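Local coordinates for endolytic peptidoglycan transglycosylase RlpA (Pseudomonas aeruginosa, PDB 6I05), which cleaves peptidoglycan as a lytic transglycosylase with a strong preference for naked glycan strands that lack stem peptides, at residues P31-S36 against R46-P51. Sequence-based numbering, arbitrary orientation.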
loop_
_atom_site.group_PDB
_atom_site.type_symbol
_atom_site.label_atom_id
_atom_site.label_comp_id
_atom_site.label_asym_id
_atom_site.label_seq_id
_atom_site.Cartn_x
_atom_site.Cartn_y
_atom_site.Cartn_z
ATOM N N PRO A 31 9.550 -0.349 -1.830
ATOM C CA PRO A 31 9.389 -0.150 -0.385
ATOM C C PRO A 31 7.916 -0.122 -0.019
ATOM O O PRO A 31 7.102 0.474 -0.717
ATOM C CB PRO A 31 10.040 1.218 -0.138
ATOM C CG PRO A 31 10.966 1.415 -1.285
ATOM C CD PRO A 31 10.289 0.764 -2.454
ATOM N N VAL A 32 7.581 -0.774 1.086
ATOM C CA VAL A 32 6.226 -0.797 1.622
ATOM C C VAL A 32 6.271 -0.123 2.983
ATOM O O VAL A 32 7.177 -0.388 3.780
ATOM C CB VAL A 32 5.700 -2.243 1.755
ATOM C CG1 VAL A 32 4.239 -2.248 2.160
ATOM C CG2 VAL A 32 5.901 -3.026 0.459
ATOM N N PHE A 33 5.312 0.759 3.253
ATOM C CA PHE A 33 5.358 1.521 4.489
ATOM C C PHE A 33 3.942 1.841 4.930
ATOM O O PHE A 33 2.992 1.769 4.148
ATOM C CB PHE A 33 6.201 2.797 4.335
ATOM C CG PHE A 33 5.709 3.737 3.270
ATOM C CD1 PHE A 33 6.085 3.581 1.943
ATOM C CD2 PHE A 33 4.880 4.803 3.607
ATOM C CE1 PHE A 33 5.636 4.474 0.976
ATOM C CE2 PHE A 33 4.434 5.687 2.647
ATOM C CZ PHE A 33 4.811 5.523 1.329
ATOM N N ILE A 34 3.816 2.215 6.193
ATOM C CA ILE A 34 2.546 2.634 6.766
ATOM C C ILE A 34 2.625 4.123 7.045
ATOM O O ILE A 34 3.598 4.597 7.641
ATOM C CB ILE A 34 2.219 1.844 8.044
ATOM C CG1 ILE A 34 2.032 0.365 7.690
ATOM C CG2 ILE A 34 0.959 2.402 8.715
ATOM C CD1 ILE A 34 2.070 -0.564 8.882
ATOM N N SER A 35 1.625 4.863 6.587
ATOM C CA SER A 35 1.494 6.284 6.887
ATOM C C SER A 35 0.232 6.435 7.726
ATOM O O SER A 35 -0.880 6.227 7.232
ATOM C CB SER A 35 1.407 7.104 5.602
ATOM O OG SER A 35 1.032 8.437 5.879
ATOM N N SER A 36 0.405 6.761 8.997
ATOM C CA SER A 36 -0.703 6.869 9.932
ATOM C C SER A 36 -1.059 8.337 10.121
ATOM O O SER A 36 -0.170 9.172 10.329
ATOM C CB SER A 36 -0.314 6.253 11.276
ATOM O OG SER A 36 0.086 4.902 11.109
ATOM N N ARG A 46 -2.567 3.837 6.841
ATOM C CA ARG A 46 -2.612 3.625 5.398
ATOM C C ARG A 46 -1.388 2.845 4.958
ATOM O O ARG A 46 -0.261 3.218 5.287
ATOM C CB ARG A 46 -2.668 4.967 4.671
ATOM C CG ARG A 46 -3.819 5.809 5.220
ATOM C CD ARG A 46 -3.828 7.247 4.810
ATOM N NE ARG A 46 -2.576 7.937 5.080
ATOM C CZ ARG A 46 -2.351 9.173 4.667
ATOM N NH1 ARG A 46 -3.312 9.820 4.018
ATOM N NH2 ARG A 46 -1.180 9.746 4.874
ATOM N N VAL A 47 -1.606 1.766 4.219
ATOM C CA VAL A 47 -0.517 0.914 3.757
ATOM C C VAL A 47 -0.199 1.297 2.322
ATOM O O VAL A 47 -1.063 1.200 1.440
ATOM C CB VAL A 47 -0.874 -0.574 3.878
ATOM C CG1 VAL A 47 0.292 -1.434 3.411
ATOM C CG2 VAL A 47 -1.251 -0.916 5.317
ATOM N N ARG A 48 1.030 1.747 2.088
ATOM C CA ARG A 48 1.435 2.330 0.823
ATOM C C ARG A 48 2.727 1.693 0.339
ATOM O O ARG A 48 3.450 1.035 1.093
ATOM C CB ARG A 48 1.626 3.841 0.966
ATOM C CG ARG A 48 0.322 4.545 1.239
ATOM C CD ARG A 48 0.480 6.027 1.422
ATOM N NE ARG A 48 -0.844 6.638 1.406
ATOM C CZ ARG A 48 -1.076 7.939 1.326
ATOM N NH1 ARG A 48 -0.070 8.800 1.295
ATOM N NH2 ARG A 48 -2.328 8.370 1.274
ATOM N N LEU A 49 3.013 1.895 -0.940
ATOM C CA LEU A 49 4.296 1.448 -1.460
ATOM C C LEU A 49 4.805 2.418 -2.512
ATOM O O LEU A 49 4.031 3.108 -3.179
ATOM C CB LEU A 49 4.289 -0.006 -1.921
ATOM C CG LEU A 49 3.350 -0.222 -3.080
ATOM C CD1 LEU A 49 4.143 -0.314 -4.354
ATOM C CD2 LEU A 49 2.564 -1.493 -2.874
ATOM N N GLY A 50 6.124 2.485 -2.617
ATOM C CA GLY A 50 6.773 3.401 -3.514
ATOM C C GLY A 50 7.989 3.999 -2.844
ATOM O O GLY A 50 8.260 3.728 -1.672
ATOM N N PRO A 51 8.740 4.852 -3.566
ATOM C CA PRO A 51 8.393 5.373 -4.893
ATOM C C PRO A 51 8.682 4.399 -6.029
ATOM O O PRO A 51 9.765 3.797 -6.101
ATOM C CB PRO A 51 9.299 6.603 -5.029
ATOM C CG PRO A 51 10.482 6.299 -4.158
ATOM C CD PRO A 51 9.943 5.502 -3.009
#
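Arg46 lies alongside Ser35 and holds it with three nitrogens, two of them side-on from its guanidinium. Its backbone N gives a hydrogen bond to Ser35 O, and Arg46 NE reaches the same oxygen at 3.2 Å from the opposite face of the carbonyl plane; neither lies on a lone pair. The bend at chi3 (-53°) turns the guanidinium side-on, with Ser35 O and OG both near its plane, and Arg46 NH2 makes a short, nearly straight bond to Ser35 OG (2.8 Å, 168°). The return bond, Ser35 N to Arg46 O, completes the backbone pair.

Val47, next along the strand, points to the other face, where its CG1 and CG2 touch Val32 CG1 and Ile34 CG1, each at 4.2 Å. Helix 14-25 covers this apolar patch through Ala17 and Leu24. Such alternation, which any beta strand shows, here runs along an antiparallel hairpin, strands 32-39 and 42-52 of the four-stranded SPOR-domain sheet, with 32-39 at the edge and 42-52 paired on its far side with strand 4-11.

Arg48 returns to the face of Arg46. It exchanges two backbone hydrogen bonds with Phe33, while Arg48 CB sits over one face of the Phe33 ring as a CH-pi contact, 4.0 Å from the centroid. Beyond CG the chain runs extended, carrying NE to Gln7 on strand 4-11 and the guanidinium against a face of that of Arg46, with Arg48 NH2 3.2 Å above the latter's plane.

Leu49 again faces the helix side, its CB 4.2 Å from Val32 CG2 and its CA close to Pro31 O. Gly50 N donates to Pro31 O (2.9 Å), lying in that carbonyl plane. Gly50 O, the carbonyl oxygen of the cis peptide to Pro51, lies at the edge of the Phe33 ring and also meets Pro31 CB.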